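PDB 3TPF: ornithine carbamoyltransferase from Campylobacter jejuni subsp. jejuni, which catalyses the reversible transfer of the carbamoyl group from carbamoyl phosphate to L-ornithine, giving L-citrulline and phosphate in arginine biosynthesis. Local coordinates for residues 47-52 and 260-265; 132-137 and 286-291. One frame throughout, in Å; residues are numbered along the deposited sequence.

Contact 1: 47-52 and 260-265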
loop_
_atom_site.group_PDB
_atom_site.type_symbol
_atom_site.label_atom_id
_atom_site.label_comp_id
_atom_site.label_asym_id
_atom_site.label_seq_id
_atom_site.Cartn_x
_atom_site.Cartn_y
_atom_site.Cartn_z
ATOM N N SER B 47 2.362 -6.798 -10.280
ATOM C CA SER B 47 1.358 -7.743 -10.755
ATOM C C SER B 47 0.259 -7.756 -9.719
ATOM O O SER B 47 0.443 -8.308 -8.644
ATOM C CB SER B 47 1.905 -9.183 -10.845
ATOM O OG SER B 47 0.883 -10.183 -10.953
ATOM N N THR B 48 -0.846 -7.128 -10.057
ATOM C CA THR B 48 -1.994 -7.049 -9.192
ATOM C C THR B 48 -2.545 -8.468 -8.932
ATOM O O THR B 48 -2.804 -8.859 -7.786
ATOM C CB THR B 48 -3.092 -6.079 -9.754
ATOM O OG1 THR B 48 -2.573 -4.732 -9.906
ATOM C CG2 THR B 48 -4.272 -6.003 -8.861
ATOM N N ARG B 49 -2.737 -9.255 -9.977
ATOM C CA ARG B 49 -3.244 -10.633 -9.785
ATOM C C ARG B 49 -2.484 -11.406 -8.666
ATOM O O ARG B 49 -3.072 -12.161 -7.884
ATOM C CB ARG B 49 -3.138 -11.404 -11.110
ATOM C CG ARG B 49 -4.125 -12.596 -11.265
ATOM C CD ARG B 49 -4.310 -13.060 -12.726
ATOM N NE ARG B 49 -4.781 -11.979 -13.609
ATOM C CZ ARG B 49 -4.004 -11.134 -14.286
ATOM N NH1 ARG B 49 -4.567 -10.209 -15.052
ATOM N NH2 ARG B 49 -2.686 -11.176 -14.193
ATOM N N THR B 50 -1.163 -11.218 -8.646
ATOM C CA THR B 50 -0.244 -11.995 -7.769
ATOM C C THR B 50 -0.386 -11.508 -6.341
ATOM O O THR B 50 -0.533 -12.246 -5.367
ATOM C CB THR B 50 1.248 -11.804 -8.184
ATOM O OG1 THR B 50 1.577 -12.607 -9.321
ATOM C CG2 THR B 50 2.188 -12.254 -7.081
ATOM N N ARG B 51 -0.310 -10.209 -6.259
ATOM C CA ARG B 51 -0.456 -9.530 -5.030
ATOM C C ARG B 51 -1.759 -9.927 -4.298
ATOM O O ARG B 51 -1.764 -10.162 -3.122
ATOM C CB ARG B 51 -0.503 -8.063 -5.281
ATOM C CG ARG B 51 -0.316 -7.232 -4.032
ATOM C CD ARG B 51 -1.005 -5.883 -4.154
ATOM N NE ARG B 51 -1.595 -5.510 -2.896
ATOM C CZ ARG B 51 -1.961 -4.289 -2.619
ATOM N NH1 ARG B 51 -1.782 -3.346 -3.541
ATOM N NH2 ARG B 51 -2.532 -4.010 -1.420
HETATM N N MSE B 52 -2.856 -9.975 -5.019
HETATM C CA MSE B 52 -4.112 -10.364 -4.453
HETATM C C MSE B 52 -4.014 -11.743 -3.799
HETATM O O MSE B 52 -4.429 -11.953 -2.643
HETATM C CB MSE B 52 -5.096 -10.443 -5.637
HETATM C CG MSE B 52 -6.588 -10.335 -5.318
HETATM SE SE MSE B 52 -7.165 -8.474 -5.585
HETATM C CE MSE B 52 -6.285 -7.715 -7.183
ATOM N N HIS B 260 -4.727 -20.642 -19.158
ATOM C CA HIS B 260 -3.966 -19.452 -19.477
ATOM C C HIS B 260 -3.732 -18.692 -18.188
ATOM O O HIS B 260 -4.657 -18.463 -17.441
ATOM C CB HIS B 260 -4.750 -18.559 -20.419
ATOM C CG HIS B 260 -3.926 -17.491 -21.078
ATOM N ND1 HIS B 260 -3.115 -16.626 -20.376
ATOM C CD2 HIS B 260 -3.826 -17.123 -22.386
ATOM C CE1 HIS B 260 -2.532 -15.796 -21.230
ATOM N NE2 HIS B 260 -2.954 -16.069 -22.453
ATOM N N CYS B 261 -2.500 -18.286 -17.920
ATOM C CA CYS B 261 -2.160 -17.644 -16.609
ATOM C C CYS B 261 -2.618 -16.220 -16.561
ATOM O O CYS B 261 -2.844 -15.685 -15.492
ATOM C CB CYS B 261 -0.680 -17.678 -16.246
ATOM S SG CYS B 261 0.382 -16.941 -17.521
ATOM N N LEU B 262 -2.783 -15.626 -17.709
ATOM C CA LEU B 262 -3.365 -14.260 -17.816
ATOM C C LEU B 262 -2.286 -13.237 -17.578
ATOM O O LEU B 262 -1.265 -13.550 -17.004
ATOM C CB LEU B 262 -4.503 -13.979 -16.794
ATOM C CG LEU B 262 -5.820 -14.742 -16.868
ATOM C CD1 LEU B 262 -6.854 -14.168 -15.873
ATOM C CD2 LEU B 262 -6.384 -14.647 -18.303
ATOM N N PRO B 263 -2.510 -12.035 -18.014
ATOM C CA PRO B 263 -3.591 -11.685 -18.869
ATOM C C PRO B 263 -3.458 -12.290 -20.269
ATOM O O PRO B 263 -2.364 -12.655 -20.692
ATOM C CB PRO B 263 -3.410 -10.177 -19.034
ATOM C CG PRO B 263 -1.934 -9.984 -18.907
ATOM C CD PRO B 263 -1.620 -10.913 -17.763
ATOM N N ALA B 264 -4.571 -12.252 -21.010
ATOM C CA ALA B 264 -4.686 -12.883 -22.310
ATOM C C ALA B 264 -4.746 -11.848 -23.393
ATOM O O ALA B 264 -5.186 -10.741 -23.175
ATOM C CB ALA B 264 -5.917 -13.765 -22.290
ATOM N N TYR B 265 -4.251 -12.182 -24.552
ATOM C CA TYR B 265 -4.286 -11.224 -25.669
ATOM C C TYR B 265 -5.031 -11.869 -26.806
ATOM O O TYR B 265 -4.490 -12.639 -27.568
ATOM C CB TYR B 265 -2.913 -10.742 -26.090
ATOM C CG TYR B 265 -2.206 -10.082 -24.938
ATOM C CD1 TYR B 265 -2.523 -8.765 -24.550
ATOM C CD2 TYR B 265 -1.215 -10.766 -24.228
ATOM C CE1 TYR B 265 -1.872 -8.152 -23.477
ATOM C CE2 TYR B 265 -0.551 -10.184 -23.162
ATOM C CZ TYR B 265 -0.884 -8.878 -22.769
ATOM O OH TYR B 265 -0.192 -8.294 -21.697
#
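Arg49 reaches from the start of helix 48-60 to the loop 260-265 and lays its guanidinium against Leu262 and Pro263. The contact spans the interdomain cleft of the ornithine carbamoyltransferase fold: Ser47 to Thr50 form the Ser-Thr-Arg-Thr motif of the carbamoyl phosphate domain, and His260 to Pro263 the His-Cys-Leu-Pro motif of the ornithine domain. Ser47 to Thr50, and Cys261 and Leu262, are predicted to bind carbamoyl phosphate. The side chains of Arg49 and Leu262 cross at about a right angle. Leu262 CB lies over the centre of one guanidinium face, 3.8 Å from Arg49 CZ, while Leu262 CD1 approaches Arg49 NE at the same distance. Nearer the end of the group, Arg49 NH2 lies 3.7 Å from Pro263 CD, in the ring that follows the cis Leu262-Pro263 peptide of the motif. With CG anti to the backbone N (chi1 -155°), the Arg49 chain leaves its helix toward the loop, then bends at chi3. No hydrogen bond joins the two segments; Arg49 NH1 instead makes a salt bridge with Glu79 of the second subunit, which also packs on Pro263. Within the loop, the His260 ring is gripped at both nitrogens: NE2 bonds to Glu269, and Leu262 N donates in the ring plane to His260 ND1, 2.9 Å away.

Contact 2: 132-137 and 286-291; sequences DLFTIK and ARNRLY
The amide of Asn288 lies at the edge of the Phe134 ring, with Asn288 ND2 near the ring plane and the two planes 70° apart. These groups occupy a helix-helix crossing between helix 126-138 and the long C-terminal helix 279-302, the helices that link the two domains, as in other carbamoyltransferases; the axes of segments 132-137 and 286-291 make an angle of 104°. The neighbouring aromatic, Tyr291, lies nearly parallel to Phe134 but is slid aside, with ring centroids 5.9 Å apart and little overlap. Farther along, Tyr291 OH lies over the centre of one face of the Arg287 guanidinium. CG of Phe134 is anti to the backbone N, which carries the ring across to the second helix. Helix 13-28 packs there too, with Ala23 and Lys27 against Phe134 and Lys27 against Tyr291. Asn288 is buried, and its amide has partners at both ends: OD1 accepts from Lys27, while ND2 donates to Glu138. The Thr135 hydroxyl bonds to the carbonyl of Gly131 in its own helix. Together with the bond across the crossing, these partners restrict rotation of the amide: Asn288 ND2 donates to Thr135 OG1 in the amide plane at 2.9 Å, with an almost straight N-H...O angle of 178°.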
loop_
_atom_site.group_PDB
_atom_site.type_symbol
_atom_site.label_atom_id
_atom_site.label_comp_id
_atom_site.label_asym_id
_atom_site.label_seq_id
_atom_site.Cartn_x
_atom_site.Cartn_y
_atom_site.Cartn_z
ATOM N N ASP B 132 -2.347 -23.997 -11.547
ATOM C CA ASP B 132 -2.719 -24.760 -12.718
ATOM C C ASP B 132 -2.985 -26.222 -12.331
ATOM O O ASP B 132 -4.039 -26.770 -12.613
ATOM C CB ASP B 132 -1.617 -24.667 -13.788
ATOM C CG ASP B 132 -1.550 -23.291 -14.434
ATOM O OD1 ASP B 132 -2.363 -22.391 -14.056
ATOM O OD2 ASP B 132 -0.763 -23.114 -15.427
ATOM N N LEU B 133 -2.068 -26.800 -11.625
ATOM C CA LEU B 133 -2.205 -28.191 -11.123
ATOM C C LEU B 133 -3.458 -28.393 -10.315
ATOM O O LEU B 133 -4.254 -29.303 -10.555
ATOM C CB LEU B 133 -1.022 -28.505 -10.235
ATOM C CG LEU B 133 -0.328 -29.825 -10.391
ATOM C CD1 LEU B 133 -0.233 -30.251 -11.833
ATOM C CD2 LEU B 133 1.078 -29.607 -9.867
ATOM N N PHE B 134 -3.668 -27.483 -9.375
ATOM C CA PHE B 134 -4.857 -27.536 -8.485
ATOM C C PHE B 134 -6.081 -27.624 -9.349
ATOM O O PHE B 134 -7.066 -28.345 -9.037
ATOM C CB PHE B 134 -4.929 -26.243 -7.667
ATOM C CG PHE B 134 -6.116 -26.146 -6.763
ATOM C CD1 PHE B 134 -6.043 -26.614 -5.479
ATOM C CD2 PHE B 134 -7.273 -25.560 -7.172
ATOM C CE1 PHE B 134 -7.147 -26.566 -4.631
ATOM C CE2 PHE B 134 -8.400 -25.528 -6.335
ATOM C CZ PHE B 134 -8.331 -26.013 -5.058
ATOM N N THR B 135 -6.014 -26.845 -10.425
ATOM C CA THR B 135 -7.183 -26.647 -11.290
ATOM C C THR B 135 -7.479 -27.872 -12.130
ATOM O O THR B 135 -8.608 -28.282 -12.281
ATOM C CB THR B 135 -7.028 -25.425 -12.186
ATOM O OG1 THR B 135 -6.912 -24.259 -11.352
ATOM C CG2 THR B 135 -8.258 -25.316 -13.015
ATOM N N ILE B 136 -6.403 -28.459 -12.613
ATOM C CA ILE B 136 -6.468 -29.711 -13.337
ATOM C C ILE B 136 -7.113 -30.817 -12.484
ATOM O O ILE B 136 -7.950 -31.572 -12.947
ATOM C CB ILE B 136 -5.073 -30.173 -13.772
ATOM C CG1 ILE B 136 -4.517 -29.222 -14.844
ATOM C CG2 ILE B 136 -5.159 -31.588 -14.295
ATOM C CD1 ILE B 136 -3.056 -29.420 -15.089
ATOM N N LYS B 137 -6.767 -30.833 -11.219
ATOM C CA LYS B 137 -7.322 -31.810 -10.309
ATOM C C LYS B 137 -8.805 -31.539 -10.070
ATOM O O LYS B 137 -9.621 -32.442 -10.012
ATOM C CB LYS B 137 -6.511 -31.803 -9.019
ATOM C CG LYS B 137 -6.901 -32.805 -7.962
ATOM C CD LYS B 137 -5.731 -33.083 -6.984
ATOM C CE LYS B 137 -6.064 -34.230 -5.973
ATOM N NZ LYS B 137 -6.772 -33.874 -4.685
ATOM N N ALA B 286 -7.324 -18.600 -12.258
ATOM C CA ALA B 286 -6.941 -17.295 -11.673
ATOM C C ALA B 286 -7.106 -17.225 -10.161
ATOM O O ALA B 286 -6.228 -16.937 -9.377
ATOM C CB ALA B 286 -7.870 -16.271 -12.287
ATOM N N ARG B 287 -8.293 -17.551 -9.757
ATOM C CA ARG B 287 -8.654 -17.514 -8.386
ATOM C C ARG B 287 -7.963 -18.587 -7.595
ATOM O O ARG B 287 -7.697 -18.416 -6.427
ATOM C CB ARG B 287 -10.147 -17.732 -8.329
ATOM C CG ARG B 287 -10.757 -17.662 -6.965
ATOM C CD ARG B 287 -12.150 -18.195 -7.113
ATOM N NE ARG B 287 -13.033 -17.742 -6.050
ATOM C CZ ARG B 287 -14.010 -18.490 -5.547
ATOM N NH1 ARG B 287 -14.202 -19.750 -5.992
ATOM N NH2 ARG B 287 -14.782 -17.997 -4.578
ATOM N N ASN B 288 -7.720 -19.732 -8.200
ATOM C CA ASN B 288 -7.210 -20.908 -7.441
ATOM C C ASN B 288 -5.715 -20.733 -6.971
ATOM O O ASN B 288 -5.241 -21.392 -6.106
ATOM C CB ASN B 288 -7.303 -22.168 -8.295
ATOM C CG ASN B 288 -8.654 -22.865 -8.261
ATOM O OD1 ASN B 288 -9.454 -22.610 -7.390
ATOM N ND2 ASN B 288 -8.904 -23.766 -9.237
ATOM N N ARG B 289 -5.019 -19.761 -7.484
ATOM C CA ARG B 289 -3.725 -19.370 -6.900
ATOM C C ARG B 289 -3.745 -19.021 -5.396
ATOM O O ARG B 289 -2.760 -19.152 -4.695
ATOM C CB ARG B 289 -3.185 -18.124 -7.603
ATOM C CG ARG B 289 -1.715 -18.009 -7.443
ATOM C CD ARG B 289 -0.985 -18.144 -8.799
ATOM N NE ARG B 289 0.009 -17.073 -8.834
ATOM C CZ ARG B 289 -0.157 -15.916 -9.454
ATOM N NH1 ARG B 289 0.757 -14.963 -9.288
ATOM N NH2 ARG B 289 -1.220 -15.710 -10.260
ATOM N N LEU B 290 -4.896 -18.550 -4.937
ATOM C CA LEU B 290 -5.083 -18.260 -3.536
ATOM C C LEU B 290 -4.805 -19.479 -2.689
ATOM O O LEU B 290 -4.055 -19.433 -1.751
ATOM C CB LEU B 290 -6.498 -17.778 -3.275
ATOM C CG LEU B 290 -6.838 -17.531 -1.795
ATOM C CD1 LEU B 290 -5.826 -16.477 -1.395
ATOM C CD2 LEU B 290 -8.256 -17.084 -1.528
ATOM N N TYR B 291 -5.431 -20.579 -3.024
ATOM C CA TYR B 291 -5.510 -21.754 -2.103
ATOM C C TYR B 291 -4.154 -22.398 -2.042
ATOM O O TYR B 291 -3.750 -22.986 -1.069
ATOM C CB TYR B 291 -6.585 -22.728 -2.561
ATOM C CG TYR B 291 -7.895 -22.024 -2.735
ATOM C CD1 TYR B 291 -8.614 -21.604 -1.645
ATOM C CD2 TYR B 291 -8.385 -21.704 -4.005
ATOM C CE1 TYR B 291 -9.802 -20.929 -1.800
ATOM C CE2 TYR B 291 -9.590 -21.024 -4.154
ATOM C CZ TYR B 291 -10.297 -20.655 -3.046
ATOM O OH TYR B 291 -11.492 -19.977 -3.133
#

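Overall arrangement
Followed from the N terminus, the chain enters contact 1 at 47-52, completes the rest of the four-stranded parallel sheet and reaches 132-137, where contact 2 opens. It then builds the five-stranded parallel sheet before 260-265 closes contact 1; helix 279-302 returns to close contact 2 at 286-291. The two closures therefore cross. Contact 1 pairs the two domains across the cleft at the predicted substrate site, whereas contact 2 packs the two domain-linking helices against each other in the buried interior. Their centres are about 13 Å apart, and Thr50 and Arg289, both predicted carbamoyl phosphate ligands, touch between them. Both contacts also reach the second subunit.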